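Local coordinates for malonyl CoA-acyl carrier protein transacylase (PDB 3QAT), which probably transfers malonyl groups from malonyl-CoA to the acyl carrier protein, the step that supplies extender units for fatty acid synthesis, at residues E38-D41 with E45-S48; S48-E53 with D57-T62; R33-E38 with F111-T116; G15-G20 with P67-V72. All blocks are in the same frame, centred on the assembly; numbering follows the deposited sequence. Where two conformers were deposited one is given.

Interaction 1: E38-D41 with E45-S48; sequences EVDD and EKLS
The carboxylate of Asp-40 is the flat group on which residues 45-48 converge. Over one face stands the carbonyl oxygen of Glu-45, 3.3 Å from Asp-40 CG; to the same side lie Lys-46 CD, 3.7 Å from Asp-40 OD2, and Leu-47 N, too badly angled to bond. Ser-48 and a water lie near the carboxylate plane, at the edges. The syn lone pairs face Ser-48: Asp-40 OD1 accepts from Ser-48 N at 2.9 Å, and Asp-40 OD2 from Ser-48 OG at 2.6 Å. Because Ser-48 OG sits between its own backbone N and carbonyl carbon (chi1 62°), hydroxyl and N-H can reach both oxygens together. The water donates to Asp-40 OD2 and accepts from Lys-46 NZ, which itself stops 4.5 Å from Asp-40 OD2, beyond a salt bridge. The buried carboxylate is thus gripped at both oxygens. Glu-45 N adds a nearly straight bond to Asp-40 O (3.1 Å, 170°), while Glu-45 OE1 turns to a salt bridge with Arg-121. Apart from the polar group, Val-39 CG1 meets Leu-47 CD2 at 4.1 Å. The contact ties helix 30-43 to the start of helix 47-53, and Val-39 and Leu-47 both pack onto helices 62-82 and 113-129.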
loop_
_atom_site.group_PDB
_atom_site.type_symbol
_atom_site.label_atom_id
_atom_site.label_comp_id
_atom_site.label_asym_id
_atom_site.label_seq_id
_atom_site.Cartn_x
_atom_site.Cartn_y
_atom_site.Cartn_z
ATOM N N GLU A 38 11.941 -2.913 17.146
ATOM C CA GLU A 38 10.638 -3.191 17.726
ATOM C C GLU A 38 9.829 -4.116 16.813
ATOM O O GLU A 38 9.145 -5.019 17.304
ATOM C CB GLU A 38 9.850 -1.905 18.034
ATOM C CG GLU A 38 8.505 -2.253 18.661
ATOM C CD GLU A 38 7.754 -1.070 19.251
ATOM O OE1 GLU A 38 8.237 0.076 19.150
ATOM O OE2 GLU A 38 6.660 -1.315 19.788
ATOM N N VAL A 39 9.887 -3.858 15.506
ATOM C CA VAL A 39 9.210 -4.774 14.580
ATOM C C VAL A 39 9.709 -6.229 14.703
ATOM O O VAL A 39 8.897 -7.170 14.775
ATOM C CB VAL A 39 9.256 -4.233 13.144
ATOM C CG1 VAL A 39 8.776 -5.308 12.158
ATOM C CG2 VAL A 39 8.384 -2.975 13.069
ATOM N N ASP A 40 11.028 -6.423 14.757
ATOM C CA ASP A 40 11.597 -7.766 14.985
ATOM C C ASP A 40 11.038 -8.369 16.284
ATOM O O ASP A 40 10.651 -9.536 16.331
ATOM C CB ASP A 40 13.122 -7.680 15.095
ATOM C CG ASP A 40 13.820 -7.620 13.741
ATOM O OD1 ASP A 40 13.160 -7.711 12.679
ATOM O OD2 ASP A 40 15.059 -7.447 13.763
ATOM N N ASP A 41 11.032 -7.574 17.358
ATOM C CA ASP A 41 10.511 -8.070 18.641
ATOM C C ASP A 41 9.046 -8.466 18.536
ATOM O O ASP A 41 8.644 -9.536 19.004
ATOM C CB ASP A 41 10.686 -7.014 19.742
ATOM C CG ASP A 41 10.175 -7.500 21.076
ATOM O OD1 ASP A 41 10.896 -8.263 21.736
ATOM O OD2 ASP A 41 9.057 -7.135 21.445
ATOM N N GLU A 45 11.086 -12.438 15.468
ATOM C CA GLU A 45 11.826 -12.875 14.280
ATOM C C GLU A 45 12.808 -11.795 13.881
ATOM O O GLU A 45 12.460 -10.622 13.971
ATOM C CB GLU A 45 10.831 -13.023 13.101
ATOM C CG GLU A 45 11.380 -13.785 11.909
ATOM C CD GLU A 45 10.552 -13.581 10.650
ATOM O OE1 GLU A 45 9.642 -12.719 10.618
ATOM O OE2 GLU A 45 10.830 -14.296 9.680
ATOM N N LYS A 46 13.985 -12.182 13.382
ATOM C CA LYS A 46 14.907 -11.208 12.797
ATOM C C LYS A 46 14.490 -10.883 11.344
ATOM O O LYS A 46 15.225 -11.136 10.376
ATOM C CB LYS A 46 16.354 -11.710 12.839
ATOM C CG LYS A 46 16.973 -11.711 14.231
ATOM C CD LYS A 46 17.298 -10.273 14.672
ATOM C CE LYS A 46 18.119 -10.228 15.968
ATOM N NZ LYS A 46 18.575 -8.824 16.280
ATOM N N LEU A 47 13.307 -10.291 11.198
ATOM C CA LEU A 47 12.839 -9.854 9.888
ATOM C C LEU A 47 13.821 -8.870 9.273
ATOM O O LEU A 47 14.040 -8.890 8.046
ATOM C CB LEU A 47 11.446 -9.212 10.027
ATOM C CG LEU A 47 10.875 -8.627 8.730
ATOM C CD1 LEU A 47 10.657 -9.698 7.612
ATOM C CD2 LEU A 47 9.574 -7.829 9.014
ATOM N N SER A 48 14.419 -8.023 10.116
ATOM C CA SER A 48 15.362 -7.030 9.621
ATOM C C SER A 48 16.525 -7.645 8.821
ATOM O O SER A 48 17.037 -7.018 7.899
ATOM C CB SER A 48 15.895 -6.165 10.782
ATOM O OG SER A 48 16.599 -6.998 11.714
HETATM O O HOH W 1 16.483 -6.618 15.991
#

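Interaction 2: S48-E53 with D57-T62; sequences SDIIFE and DVLTLT
Ile-50 and Ile-51 meet Val-58 and Leu-59 through apolar contacts alone; no hydrogen bond crosses between residues 48-53 and 57-62. Among the side-chain contacts, Ile-50 takes Val-58 CG1 between two of its methyls, CG2 and CD1, each 3.9 Å away, the two side chains crossing at about a right angle. Val-58 offers that methyl because CG1 stands opposite the backbone N (chi1 175°). Ile-51 is a lesser partner, its CB pointing away from the other helix, yet its CG1 still comes to 4.1 Å from Leu-59 CD1.

A second kind of contact sets side chains against backbone. Ile-50 CG2 presses on the main chain of Leu-59, 3.6 Å from its CA, and in return Leu-59 CD1 reaches back to Ile-51 CA at 4.0 Å. The backbones are close here, the CA atoms of Ile-50 and Leu-59 being 5.8 Å apart.

Polar links go to other parts of the chain: Ile-51 O with Gly-20 N, and Val-58 O with Asn-64 ND2. Ile-51 and Leu-59 both also touch Ala-68 of helix 62-82. What results is a pair of short consecutive helices, 47-53 and 56-60, joined by a brief link and closed by aliphatic side chains, within the helical layer of an acyltransferase domain.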
loop_
_atom_site.group_PDB
_atom_site.type_symbol
_atom_site.label_atom_id
_atom_site.label_comp_id
_atom_site.label_asym_id
_atom_site.label_seq_id
_atom_site.Cartn_x
_atom_site.Cartn_y
_atom_site.Cartn_z
ATOM N N SER A 48 14.419 -8.023 10.116
ATOM C CA SER A 48 15.362 -7.030 9.621
ATOM C C SER A 48 16.525 -7.645 8.821
ATOM O O SER A 48 17.037 -7.018 7.899
ATOM C CB SER A 48 15.895 -6.165 10.782
ATOM O OG SER A 48 16.599 -6.998 11.714
ATOM N N ASP A 49 16.944 -8.874 9.153
ATOM C CA ASP A 49 18.011 -9.518 8.370
ATOM C C ASP A 49 17.563 -9.769 6.921
ATOM O O ASP A 49 18.354 -9.624 5.993
ATOM C CB ASP A 49 18.465 -10.818 9.020
ATOM C CG ASP A 49 19.373 -10.595 10.230
ATOM O OD1 ASP A 49 20.023 -9.533 10.333
ATOM O OD2 ASP A 49 19.469 -11.527 11.053
ATOM N N ILE A 50 16.304 -10.164 6.742
ATOM C CA ILE A 50 15.733 -10.365 5.407
ATOM C C ILE A 50 15.600 -9.014 4.687
ATOM O O ILE A 50 15.932 -8.887 3.508
ATOM C CB ILE A 50 14.367 -11.073 5.511
ATOM C CG1 ILE A 50 14.533 -12.490 6.076
ATOM C CG2 ILE A 50 13.628 -11.076 4.156
ATOM C CD1 ILE A 50 13.183 -13.103 6.571
ATOM N N ILE A 51 15.122 -7.993 5.405
ATOM C CA ILE A 51 15.055 -6.651 4.843
ATOM C C ILE A 51 16.413 -6.174 4.323
ATOM O O ILE A 51 16.502 -5.681 3.192
ATOM C CB ILE A 51 14.482 -5.648 5.855
ATOM C CG1 ILE A 51 13.112 -6.138 6.346
ATOM C CG2 ILE A 51 14.394 -4.240 5.238
ATOM C CD1 ILE A 51 12.428 -5.175 7.375
ATOM N N PHE A 52 17.455 -6.333 5.134
ATOM C CA PHE A 52 18.748 -5.724 4.797
ATOM C C PHE A 52 19.616 -6.564 3.851
ATOM O O PHE A 52 20.424 -5.998 3.111
ATOM C CB PHE A 52 19.549 -5.402 6.062
ATOM C CG PHE A 52 18.850 -4.450 7.030
ATOM C CD1 PHE A 52 17.924 -3.489 6.589
ATOM C CD2 PHE A 52 19.179 -4.492 8.385
ATOM C CE1 PHE A 52 17.302 -2.617 7.499
ATOM C CE2 PHE A 52 18.572 -3.632 9.294
ATOM C CZ PHE A 52 17.630 -2.684 8.857
ATOM N N GLU A 53 19.420 -7.880 3.836
ATOM C CA GLU A 53 20.296 -8.775 3.069
ATOM C C GLU A 53 19.585 -9.755 2.144
ATOM O O GLU A 53 20.240 -10.492 1.375
ATOM C CB GLU A 53 21.187 -9.557 4.024
ATOM C CG GLU A 53 22.153 -8.716 4.826
ATOM C CD GLU A 53 23.084 -9.567 5.676
ATOM O OE1 GLU A 53 23.854 -10.368 5.107
ATOM O OE2 GLU A 53 23.049 -9.432 6.912
ATOM N N ASP A 57 13.659 -12.842 -3.077
ATOM C CA ASP A 57 12.410 -13.600 -3.217
ATOM C C ASP A 57 11.805 -13.886 -1.846
ATOM O O ASP A 57 10.576 -13.970 -1.721
ATOM C CB ASP A 57 12.484 -14.823 -4.156
ATOM C CG ASP A 57 13.557 -15.856 -3.772
ATOM O OD1 ASP A 57 14.293 -15.680 -2.780
ATOM O OD2 ASP A 57 13.649 -16.872 -4.518
ATOM N N VAL A 58 12.661 -13.979 -0.833
ATOM C CA VAL A 58 12.183 -14.126 0.566
ATOM C C VAL A 58 11.587 -12.831 1.087
ATOM O O VAL A 58 10.487 -12.827 1.687
ATOM C CB VAL A 58 13.274 -14.646 1.494
ATOM C CG1 VAL A 58 12.804 -14.671 2.974
ATOM C CG2 VAL A 58 13.734 -16.018 1.040
ATOM N N LEU A 59 12.265 -11.702 0.844
ATOM C CA LEU A 59 11.696 -10.400 1.224
ATOM C C LEU A 59 10.375 -10.115 0.518
ATOM O O LEU A 59 9.490 -9.473 1.090
ATOM C CB LEU A 59 12.700 -9.283 0.898
ATOM C CG LEU A 59 12.274 -7.848 1.215
ATOM C CD1 LEU A 59 11.892 -7.667 2.693
ATOM C CD2 LEU A 59 13.374 -6.853 0.825
ATOM N N THR A 60 10.233 -10.592 -0.713
ATOM C CA THR A 60 9.051 -10.296 -1.520
ATOM C C THR A 60 7.831 -11.106 -1.055
ATOM O O THR A 60 6.701 -10.661 -1.273
ATOM C CB THR A 60 9.407 -10.506 -3.008
ATOM O OG1 THR A 60 10.280 -9.436 -3.389
ATOM C CG2 THR A 60 8.194 -10.489 -3.930
ATOM N N LEU A 61 8.049 -12.265 -0.418
ATOM C CA LEU A 61 6.898 -13.012 0.142
ATOM C C LEU A 61 6.059 -12.014 0.933
ATOM O O LEU A 61 6.580 -11.250 1.759
ATOM C CB LEU A 61 7.380 -14.107 1.070
ATOM C CG LEU A 61 8.120 -15.251 0.378
ATOM C CD1 LEU A 61 8.616 -16.156 1.483
ATOM C CD2 LEU A 61 7.177 -15.978 -0.569
ATOM N N THR A 62 4.752 -12.021 0.671
ATOM C CA THR A 62 3.897 -10.963 1.245
ATOM C C THR A 62 3.891 -10.949 2.800
ATOM O O THR A 62 3.818 -9.864 3.401
ATOM C CB THR A 62 2.500 -10.989 0.617
ATOM O OG1 THR A 62 1.806 -9.753 0.909
ATOM C CG2 THR A 62 1.740 -12.208 1.091
#

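Interaction 3: R33-E38 with F111-T116; sequences RMVFEE and FSLTDT
Glu-38 reaches across to Thr-114, whose hydroxyl donates to Glu-38 OE2 at 2.7 Å along the anti lone pair, the one away from OE1. The same oxygen takes a second bond from a water, which in turn accepts from Thr-114 N at 3.0 Å, so direct and water-mediated bonds lead to one residue. The apolar contact is that of Leu-113 CD2 with Val-35 CG1 at 4.0 Å, the two side chains crossing at about a right angle. The same methyl, Leu-113 CD2, also lies against the carboxylate, 3.6 Å from Glu-38 OE1. A chi1 of -179° swings CG of Glu-38 away from its N, and the extended chain beyond covers the distance.

The next shell fixes the receiving turn. Ser-112 is the N-cap of helix 113-129, its OG accepting from Asp-115 N at 3.0 Å. Ser-112 O is held twice, by Thr-116 N and by Thr-116 OG1, the latter coming from above the carbonyl plane. Farther out, Leu-113 leans on Met-70 of helix 62-82 and on Val-39, and Val-35 touches Arg-78.

Thr-114 N, in the first turn, reaches the carboxylate only through the water; the positive end of the helix would probably favour the charge there. The geometry is that of a serine-capped helix start, docked on helix 30-43 of the acyltransferase fold by a glutamate-threonine bond and the packing of Leu-113 on Val-35.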
loop_
_atom_site.group_PDB
_atom_site.type_symbol
_atom_site.label_atom_id
_atom_site.label_comp_id
_atom_site.label_asym_id
_atom_site.label_seq_id
_atom_site.Cartn_x
_atom_site.Cartn_y
_atom_site.Cartn_z
ATOM N N ARG A 33 16.574 3.041 13.748
ATOM C CA ARG A 33 17.068 1.751 14.256
ATOM C C ARG A 33 16.050 1.109 15.207
ATOM O O ARG A 33 15.755 -0.104 15.108
ATOM C CB ARG A 33 18.422 1.957 14.965
ATOM C CG ARG A 33 19.136 0.691 15.428
ATOM C CD ARG A 33 20.516 1.073 16.075
ATOM N NE ARG A 33 21.113 2.157 15.281
ATOM C CZ ARG A 33 21.608 3.312 15.747
ATOM N NH1 ARG A 33 21.698 3.570 17.062
ATOM N NH2 ARG A 33 22.066 4.204 14.873
ATOM N N MET A 34 15.472 1.919 16.092
ATOM C CA MET A 34 14.519 1.384 17.076
ATOM C C MET A 34 13.225 0.877 16.455
ATOM O O MET A 34 12.637 -0.045 16.972
ATOM C CB MET A 34 14.217 2.431 18.154
ATOM C CG MET A 34 15.400 2.663 19.051
ATOM S SD MET A 34 15.106 3.844 20.394
ATOM C CE MET A 34 14.560 5.297 19.514
ATOM N N VAL A 35 12.783 1.480 15.358
ATOM C CA VAL A 35 11.588 0.947 14.666
ATOM C C VAL A 35 11.835 -0.491 14.201
ATOM O O VAL A 35 11.012 -1.384 14.474
ATOM C CB VAL A 35 11.174 1.855 13.479
ATOM C CG1 VAL A 35 10.174 1.137 12.534
ATOM C CG2 VAL A 35 10.592 3.154 14.015
ATOM N N PHE A 36 12.975 -0.745 13.554
ATOM C CA PHE A 36 13.282 -2.121 13.109
ATOM C C PHE A 36 13.455 -3.086 14.261
ATOM O O PHE A 36 13.002 -4.225 14.187
ATOM C CB PHE A 36 14.488 -2.171 12.164
ATOM C CG PHE A 36 14.226 -1.520 10.834
ATOM C CD1 PHE A 36 13.705 -2.258 9.767
ATOM C CD2 PHE A 36 14.478 -0.161 10.636
ATOM C CE1 PHE A 36 13.452 -1.632 8.537
ATOM C CE2 PHE A 36 14.236 0.453 9.403
ATOM C CZ PHE A 36 13.712 -0.276 8.358
ATOM N N GLU A 37 14.108 -2.634 15.335
ATOM C CA GLU A 37 14.236 -3.469 16.514
ATOM C C GLU A 37 12.881 -3.871 17.085
ATOM O O GLU A 37 12.687 -5.029 17.467
ATOM C CB GLU A 37 15.041 -2.727 17.581
ATOM C CG GLU A 37 16.513 -2.565 17.219
ATOM C CD GLU A 37 17.223 -1.658 18.192
ATOM O OE1 GLU A 37 16.562 -1.174 19.130
ATOM O OE2 GLU A 37 18.441 -1.449 18.034
ATOM N N GLU A 38 11.941 -2.913 17.146
ATOM C CA GLU A 38 10.638 -3.191 17.726
ATOM C C GLU A 38 9.829 -4.116 16.813
ATOM O O GLU A 38 9.145 -5.019 17.304
ATOM C CB GLU A 38 9.850 -1.905 18.034
ATOM C CG GLU A 38 8.505 -2.253 18.661
ATOM C CD GLU A 38 7.754 -1.070 19.251
ATOM O OE1 GLU A 38 8.237 0.076 19.150
ATOM O OE2 GLU A 38 6.660 -1.315 19.788
ATOM N N PHE A 111 -2.966 2.775 15.435
ATOM C CA PHE A 111 -2.421 1.552 16.015
ATOM C C PHE A 111 -0.990 1.790 16.495
ATOM O O PHE A 111 -0.248 2.612 15.932
ATOM C CB PHE A 111 -2.291 0.433 14.970
ATOM C CG PHE A 111 -3.539 0.132 14.190
ATOM C CD1 PHE A 111 -4.714 -0.275 14.833
ATOM C CD2 PHE A 111 -3.513 0.224 12.793
ATOM C CE1 PHE A 111 -5.863 -0.594 14.096
ATOM C CE2 PHE A 111 -4.650 -0.090 12.037
ATOM C CZ PHE A 111 -5.828 -0.506 12.697
ATOM N N SER A 112 -0.585 1.042 17.518
ATOM C CA SER A 112 0.816 1.057 17.950
ATOM C C SER A 112 1.690 0.399 16.885
ATOM O O SER A 112 1.203 -0.379 16.060
ATOM C CB SER A 112 1.032 0.309 19.268
ATOM O OG SER A 112 0.860 -1.119 19.129
ATOM N N LEU A 113 2.984 0.669 16.960
ATOM C CA LEU A 113 3.921 0.017 16.035
ATOM C C LEU A 113 3.938 -1.511 16.184
ATOM O O LEU A 113 3.920 -2.243 15.189
ATOM C CB LEU A 113 5.327 0.592 16.224
ATOM C CG LEU A 113 6.409 -0.041 15.310
ATOM C CD1 LEU A 113 6.146 0.188 13.806
ATOM C CD2 LEU A 113 7.758 0.527 15.657
ATOM N N THR A 114 3.956 -1.996 17.419
ATOM C CA THR A 114 3.936 -3.435 17.631
ATOM C C THR A 114 2.661 -4.081 17.048
ATOM O O THR A 114 2.718 -5.132 16.378
ATOM C CB THR A 114 4.129 -3.752 19.143
ATOM O OG1 THR A 114 5.539 -3.730 19.438
ATOM C CG2 THR A 114 3.557 -5.135 19.520
ATOM N N ASP A 115 1.502 -3.449 17.275
ATOM C CA ASP A 115 0.258 -3.984 16.735
ATOM C C ASP A 115 0.209 -3.923 15.221
ATOM O O ASP A 115 -0.302 -4.831 14.588
ATOM C CB ASP A 115 -0.958 -3.289 17.372
ATOM C CG ASP A 115 -1.158 -3.699 18.827
ATOM O OD1 ASP A 115 -0.565 -4.723 19.290
ATOM O OD2 ASP A 115 -1.946 -3.010 19.520
ATOM N N THR A 116 0.733 -2.839 14.640
ATOM C CA THR A 116 0.730 -2.720 13.179
ATOM C C THR A 116 1.596 -3.804 12.553
ATOM O O THR A 116 1.205 -4.427 11.551
ATOM C CB THR A 116 1.232 -1.339 12.756
ATOM O OG1 THR A 116 0.418 -0.331 13.392
ATOM C CG2 THR A 116 1.079 -1.177 11.231
HETATM O O HOH W 2 4.304 -0.386 19.898
#

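Interaction 4: G15-G20 with P67-V72; sequences GSQLIG and PALMAV
Leu-69 points its isopropyl end at the backbone joining Ser-16 to Gln-17. Leu-69 CD2 lies over the face of that peptide, 3.6 Å from Gln-17 N and 3.7 Å from Ser-16 C, and it also touches Ser-16 CB at 3.9 Å. The other methyl, Leu-69 CD1, turns along the glutamine side chain and approaches the amide at its oxygen end, 3.8 Å from Gln-17 OE1, while Leu-69 CG rests 4.0 Å from Gln-17 CB. The leucine thus spreads its two branches over the turn. It also leaves Gln-17 N buried without a hydrogen-bond partner in the model.

A chi1 of 74° tucks CG of Gln-17 back over its own backbone, and the chain bends again at chi2. Gln-17 OE1 then accepts from Gly-15 N at 2.8 Å, in the carbonyl plane and on a lone pair, while NE2 goes to Thr-60 OG1. With both ends of the amide bonded, its rotation is set. Gly-15 has a backbone conformation that calls for glycine. Ser-16 O is held by Ser-283 OG.

The contact lays the loop between strand 6-11 and helix 23-28 against helix 62-82; helix 56-60 adjoins through Leu-59, and farther round the helix Met-70 packs on helix 113-129.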
loop_
_atom_site.group_PDB
_atom_site.type_symbol
_atom_site.label_atom_id
_atom_site.label_comp_id
_atom_site.label_asym_id
_atom_site.label_seq_id
_atom_site.Cartn_x
_atom_site.Cartn_y
_atom_site.Cartn_z
ATOM N N GLY A 15 5.546 -4.293 -3.755
ATOM C CA GLY A 15 6.220 -3.941 -4.989
ATOM C C GLY A 15 7.230 -2.830 -4.773
ATOM O O GLY A 15 8.050 -2.521 -5.663
ATOM N N SER A 16 7.160 -2.198 -3.608
ATOM C CA SER A 16 8.123 -1.129 -3.288
ATOM C C SER A 16 9.304 -1.619 -2.473
ATOM O O SER A 16 10.262 -0.863 -2.249
ATOM C CB SER A 16 7.419 0.048 -2.554
ATOM O OG SER A 16 6.554 0.729 -3.453
ATOM N N GLN A 17 9.275 -2.883 -2.074
ATOM C CA GLN A 17 10.362 -3.437 -1.254
ATOM C C GLN A 17 11.618 -3.648 -2.088
ATOM O O GLN A 17 11.563 -3.979 -3.293
ATOM C CB GLN A 17 9.925 -4.742 -0.550
ATOM C CG GLN A 17 9.820 -6.010 -1.450
ATOM C CD GLN A 17 8.628 -6.023 -2.387
ATOM O OE1 GLN A 17 7.710 -5.220 -2.261
ATOM N NE2 GLN A 17 8.654 -6.953 -3.351
ATOM N N LEU A 18 12.755 -3.446 -1.428
ATOM C CA LEU A 18 14.085 -3.553 -2.059
ATOM C C LEU A 18 15.041 -4.049 -0.985
ATOM O O LEU A 18 14.998 -3.549 0.126
ATOM C CB LEU A 18 14.595 -2.142 -2.457
ATOM C CG LEU A 18 13.807 -1.372 -3.517
ATOM C CD1 LEU A 18 14.045 0.110 -3.411
ATOM C CD2 LEU A 18 14.197 -1.899 -4.891
ATOM N N ILE A 19 15.932 -4.977 -1.329
ATOM C CA ILE A 19 16.980 -5.406 -0.379
ATOM C C ILE A 19 17.776 -4.192 0.062
ATOM O O ILE A 19 18.180 -3.360 -0.780
ATOM C CB ILE A 19 17.981 -6.389 -1.021
ATOM C CG1 ILE A 19 17.325 -7.747 -1.246
ATOM C CG2 ILE A 19 19.270 -6.520 -0.154
ATOM C CD1 ILE A 19 18.193 -8.658 -2.187
ATOM N N GLY A 20 18.017 -4.108 1.367
ATOM C CA GLY A 20 18.786 -3.003 1.962
ATOM C C GLY A 20 17.975 -1.774 2.308
ATOM O O GLY A 20 18.508 -0.817 2.902
ATOM N N PRO A 67 4.976 -6.331 6.688
ATOM C CA PRO A 67 5.533 -5.650 7.862
ATOM C C PRO A 67 6.841 -4.927 7.529
ATOM O O PRO A 67 7.121 -3.862 8.121
ATOM C CB PRO A 67 5.750 -6.783 8.897
ATOM C CG PRO A 67 5.799 -8.083 8.043
ATOM C CD PRO A 67 4.824 -7.796 6.902
ATOM N N ALA A 68 7.631 -5.460 6.575
ATOM C CA ALA A 68 8.918 -4.781 6.233
ATOM C C ALA A 68 8.736 -3.389 5.634
ATOM O O ALA A 68 9.427 -2.446 6.019
ATOM C CB ALA A 68 9.748 -5.627 5.269
ATOM N N LEU A 69 7.814 -3.260 4.685
ATOM C CA LEU A 69 7.577 -1.950 4.064
ATOM C C LEU A 69 7.037 -0.963 5.089
ATOM O O LEU A 69 7.411 0.228 5.068
ATOM C CB LEU A 69 6.621 -2.070 2.861
ATOM C CG LEU A 69 7.363 -2.519 1.575
ATOM C CD1 LEU A 69 6.364 -3.019 0.521
ATOM C CD2 LEU A 69 8.192 -1.357 1.017
ATOM N N MET A 70 6.151 -1.436 5.980
ATOM C CA MET A 70 5.631 -0.563 7.025
ATOM C C MET A 70 6.781 -0.088 7.923
ATOM O O MET A 70 6.846 1.092 8.266
ATOM C CB MET A 70 4.547 -1.290 7.844
ATOM C CG MET A 70 3.920 -0.469 9.003
ATOM S SD MET A 70 4.934 -0.553 10.517
ATOM C CE MET A 70 4.861 -2.301 10.906
ATOM N N ALA A 71 7.708 -0.992 8.256
ATOM C CA ALA A 71 8.848 -0.619 9.136
ATOM C C ALA A 71 9.661 0.510 8.486
ATOM O O ALA A 71 10.027 1.462 9.160
ATOM C CB ALA A 71 9.746 -1.816 9.393
ATOM N N VAL A 72 9.949 0.396 7.189
ATOM C CA VAL A 72 10.718 1.447 6.522
ATOM C C VAL A 72 9.952 2.769 6.596
ATOM O O VAL A 72 10.534 3.802 6.935
ATOM C CB VAL A 72 11.023 1.085 5.068
ATOM C CG1 VAL A 72 11.746 2.250 4.353
ATOM C CG2 VAL A 72 11.875 -0.194 5.031
#

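In the fold
The four contacts gather round helix 62-82, and interaction 4 brings in the loop that follows strand 6-11 of the parallel sheet. Interactions 1 and 3 share helix 30-43 and Glu-38, with centres about 9 Å apart; interactions 1 and 2 share helix 47-53 and Ser-48, about 11 Å apart. Interaction 4, its centre about 8 Å from that of interaction 2, meets it through Ile-51 O to Gly-20 N, a probable hydrogen bond. Along the chain, interactions 1 and 2 are local and follow each other, whereas 3 and 4 join distant segments that alternate. Helices 47-53 and 56-60 lie against the loop after strand 6-11 and helix 62-82, while helix 30-43 packs on helix 113-129.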